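Local structure of secreted protein (Kutzneria albida DSM 43870, 5M6Q) at residues Y132-P137 and R143-Y148. The protein is a microbial transglutaminase that probably cross-links proteins by joining glutamine side chains to amines through acyl transfer. Sequence-based numbering, arbitrary orientation.
Sequences YSWQNP and RAHTTY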
ATOM      1  N   TYR A 132      12.537  -3.841   7.055  1.00 26.99           N
ATOM      2  CA  TYR A 132      13.522  -4.047   8.105  1.00 27.34           C
ATOM      3  C   TYR A 132      13.784  -2.716   8.809  1.00 25.49           C
ATOM      4  O   TYR A 132      13.923  -1.680   8.165  1.00 23.86           O
ATOM      5  CB  TYR A 132      14.805  -4.625   7.499  1.00 22.85           C
ATOM      6  CG  TYR A 132      15.916  -4.968   8.467  1.00 28.33           C
ATOM      7  CD1 TYR A 132      15.696  -5.771   9.570  1.00 29.92           C
ATOM      8  CD2 TYR A 132      17.201  -4.505   8.244  1.00 31.68           C
ATOM      9  CE1 TYR A 132      16.737  -6.097  10.435  1.00 34.83           C
ATOM     10  CE2 TYR A 132      18.241  -4.827   9.087  1.00 32.83           C
ATOM     11  CZ  TYR A 132      18.012  -5.619  10.174  1.00 38.52           C
ATOM     12  OH  TYR A 132      19.071  -5.908  11.002  1.00 41.43           O
ATOM     13  N   SER A 133      13.838  -2.755  10.133  1.00 26.51           N
ATOM     14  CA  SER A 133      13.898  -1.544  10.946  1.00 30.53           C
ATOM     15  C   SER A 133      15.257  -0.876  10.914  1.00 29.59           C
ATOM     16  O   SER A 133      15.348   0.340  11.040  1.00 28.60           O
ATOM     17  CB  SER A 133      13.536  -1.859  12.395  1.00 31.74           C
ATOM     18  OG  SER A 133      14.452  -2.781  12.935  1.00 31.55           O
ATOM     19  N   TRP A 134      16.309  -1.667  10.736  1.00 27.79           N
ATOM     20  CA  TRP A 134      17.667  -1.147  10.830  1.00 33.38           C
ATOM     21  C   TRP A 134      18.095  -0.477   9.523  1.00 30.74           C
ATOM     22  O   TRP A 134      18.909  -1.015   8.781  1.00 30.76           O
ATOM     23  CB  TRP A 134      18.638  -2.277  11.197  1.00 29.75           C
ATOM     24  CG  TRP A 134      19.687  -1.879  12.185  1.00 35.54           C
ATOM     25  CD1 TRP A 134      20.475  -0.766  12.133  1.00 36.78           C
ATOM     26  CD2 TRP A 134      20.078  -2.589  13.363  1.00 35.65           C
ATOM     27  NE1 TRP A 134      21.322  -0.733  13.208  1.00 35.22           N
ATOM     28  CE2 TRP A 134      21.102  -1.841  13.980  1.00 40.50           C
ATOM     29  CE3 TRP A 134      19.659  -3.780  13.959  1.00 39.97           C
ATOM     30  CZ2 TRP A 134      21.723  -2.251  15.161  1.00 42.30           C
ATOM     31  CZ3 TRP A 134      20.275  -4.184  15.138  1.00 43.94           C
ATOM     32  CH2 TRP A 134      21.295  -3.421  15.724  1.00 46.10           C
ATOM     33  N   GLN A 135      17.555   0.707   9.258  1.00 29.29           N
ATOM     34  CA  GLN A 135      17.664   1.318   7.936  1.00 26.43           C
ATOM     35  C   GLN A 135      19.002   2.009   7.720  1.00 32.35           C
ATOM     36  O   GLN A 135      19.367   2.352   6.593  1.00 33.05           O
ATOM     37  CB  GLN A 135      16.509   2.305   7.726  1.00 26.66           C
ATOM     38  CG  GLN A 135      15.200   1.614   7.333  1.00 27.40           C
ATOM     39  CD  GLN A 135      15.337   0.822   6.046  1.00 27.53           C
ATOM     40  OE1 GLN A 135      15.549   1.392   4.971  1.00 28.96           O
ATOM     41  NE2 GLN A 135      15.227  -0.495   6.148  1.00 25.33           N
ATOM     42  N   ASN A 136      19.722   2.219   8.816  1.00 30.64           N
ATOM     43  CA  ASN A 136      21.075   2.755   8.778  1.00 33.79           C
ATOM     44  C   ASN A 136      21.915   1.875   9.668  1.00 34.47           C
ATOM     45  O   ASN A 136      21.653   1.778  10.862  1.00 29.77           O
ATOM     46  CB  ASN A 136      21.113   4.206   9.258  1.00 36.33           C
ATOM     47  CG  ASN A 136      22.483   4.850   9.092  1.00 39.54           C
ATOM     48  OD1 ASN A 136      23.523   4.200   9.225  1.00 40.76           O
ATOM     49  ND2 ASN A 136      22.482   6.144   8.792  1.00 39.19           N
ATOM     50  N   PRO A 137      22.932   1.219   9.088  1.00 34.13           N
ATOM     51  CA  PRO A 137      23.733   0.274   9.872  1.00 32.80           C
ATOM     52  C   PRO A 137      24.459   0.967  11.035  1.00 38.74           C
ATOM     53  O   PRO A 137      24.880   0.297  11.971  1.00 34.49           O
ATOM     54  CB  PRO A 137      24.713  -0.293   8.844  1.00 38.86           C
ATOM     55  CG  PRO A 137      24.734   0.690   7.723  1.00 35.27           C
ATOM     56  CD  PRO A 137      23.404   1.355   7.701  1.00 34.72           C
ATOM     57  N   ARG A 143      17.821   2.607  18.602  1.00 30.94           N
ATOM     58  CA  ARG A 143      17.259   3.482  17.580  1.00 33.18           C
ATOM     59  C   ARG A 143      16.508   2.682  16.512  1.00 31.85           C
ATOM     60  O   ARG A 143      15.389   3.046  16.134  1.00 25.83           O
ATOM     61  CB  ARG A 143      18.332   4.336  16.907  1.00 27.39           C
ATOM     62  CG  ARG A 143      17.746   5.241  15.831  1.00 27.71           C
ATOM     63  CD  ARG A 143      18.700   6.343  15.373  1.00 30.44           C
ATOM     64  NE  ARG A 143      18.016   7.259  14.458  1.00 29.94           N
ATOM     65  CZ  ARG A 143      18.623   8.147  13.672  1.00 34.38           C
ATOM     66  NH1 ARG A 143      19.945   8.252  13.675  1.00 34.89           N
ATOM     67  NH2 ARG A 143      17.908   8.928  12.873  1.00 32.61           N
ATOM     68  N   ALA A 144      17.123   1.601  16.029  1.00 28.62           N
ATOM     69  CA  ALA A 144      16.489   0.771  15.001  1.00 29.48           C
ATOM     70  C   ALA A 144      15.120   0.279  15.462  1.00 29.28           C
ATOM     71  O   ALA A 144      14.172   0.263  14.693  1.00 32.00           O
ATOM     72  CB  ALA A 144      17.379  -0.421  14.635  1.00 29.31           C
ATOM     73  N   HIS A 145      15.021  -0.116  16.724  1.00 27.76           N
ATOM     74  CA  HIS A 145      13.807  -0.760  17.199  1.00 32.40           C
ATOM     75  C   HIS A 145      12.757   0.189  17.756  1.00 31.71           C
ATOM     76  O   HIS A 145      11.683  -0.256  18.140  1.00 29.35           O
ATOM     77  CB  HIS A 145      14.163  -1.806  18.244  1.00 31.29           C
ATOM     78  CG  HIS A 145      14.937  -2.957  17.684  1.00 35.54           C
ATOM     79  ND1 HIS A 145      15.070  -3.170  16.328  1.00 39.14           N
ATOM     80  CD2 HIS A 145      15.630  -3.947  18.290  1.00 39.75           C
ATOM     81  CE1 HIS A 145      15.808  -4.247  16.123  1.00 42.07           C
ATOM     82  NE2 HIS A 145      16.160  -4.737  17.298  1.00 43.72           N
ATOM     83  N   THR A 146      13.043   1.489  17.792  1.00 27.65           N
ATOM     84  CA  THR A 146      12.024   2.433  18.234  1.00 28.46           C
ATOM     85  C   THR A 146      11.642   3.428  17.150  1.00 28.29           C
ATOM     86  O   THR A 146      10.643   4.120  17.285  1.00 30.41           O
ATOM     87  CB  THR A 146      12.469   3.233  19.471  1.00 34.18           C
ATOM     88  OG1 THR A 146      13.626   4.008  19.139  1.00 30.30           O
ATOM     89  CG2 THR A 146      12.794   2.299  20.623  1.00 31.80           C
ATOM     90  N   THR A 147      12.431   3.512  16.083  1.00 27.75           N
ATOM     91  CA  THR A 147      12.190   4.527  15.056  1.00 26.75           C
ATOM     92  C   THR A 147      10.821   4.350  14.401  1.00 23.17           C
ATOM     93  O   THR A 147      10.146   5.329  14.104  1.00 26.91           O
ATOM     94  CB  THR A 147      13.301   4.518  13.967  1.00 29.09           C
ATOM     95  OG1 THR A 147      14.535   4.987  14.532  1.00 29.87           O
ATOM     96  CG2 THR A 147      12.937   5.412  12.793  1.00 27.87           C
ATOM     97  N   TYR A 148      10.384   3.115  14.198  1.00 24.23           N
ATOM     98  CA  TYR A 148       9.139   2.919  13.459  1.00 27.88           C
ATOM     99  C   TYR A 148       7.996   2.513  14.376  1.00 26.30           C
ATOM    100  O   TYR A 148       7.029   1.900  13.943  1.00 23.67           O
ATOM    101  CB  TYR A 148       9.349   1.901  12.334  1.00 19.91           C
ATOM    102  CG  TYR A 148      10.420   2.372  11.391  1.00 23.50           C
ATOM    103  CD1 TYR A 148      10.194   3.461  10.552  1.00 19.79           C
ATOM    104  CD2 TYR A 148      11.676   1.776  11.379  1.00 23.46           C
ATOM    105  CE1 TYR A 148      11.170   3.912   9.707  1.00 21.41           C
ATOM    106  CE2 TYR A 148      12.667   2.226  10.538  1.00 22.16           C
ATOM    107  CZ  TYR A 148      12.411   3.299   9.709  1.00 28.47           C
ATOM    108  OH  TYR A 148      13.404   3.769   8.877  1.00 25.54           O
TER
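Tyr148 turns its ring toward the loop 132-137 and meets it along one edge. Its CB carries CG anti to the carbonyl carbon (chi1 -59°), which sends the ring out to the loop. There CD2 of Tyr148 comes 4.0 Å from Ser133 CA, and CE2 lies 3.3 Å from Ser133 O, in the ring plane, where the aromatic hydrogen faces the carbonyl oxygen. Further out, CZ and OH reach the bent chain of Gln135, with Tyr148 OH 3.2 Å from Gln135 CG. A tyrosine suits this place because its long flat phenol offers an edge to Ser133 O and carries a hydroxyl to its hydrogen bond with Thr161 OG1. A leucine in place of Tyr148 would probably leave Thr161 OG1 without this partner and open a gap beside Gln135. The amide of Gln135 folds back on its own loop, Gln135 NE2 donating to Tyr132 O at 2.7 Å. At the helix, Ala144 is small enough to let the loop come close: the broad indole of Trp134 gives its methyl a face, a CH-pi contact, while the indole N-H reaches Trp139 O. Ser133 is only slightly larger than alanine, and its hydroxyl binds Asp213 and receives a weak bond from His145 ND1. The loop after strand 122-131 of the antiparallel sheet bends in an inverse gamma turn about Trp134, and the contact packs this turn against the short helix 141-146, within the microbial transglutaminase family region.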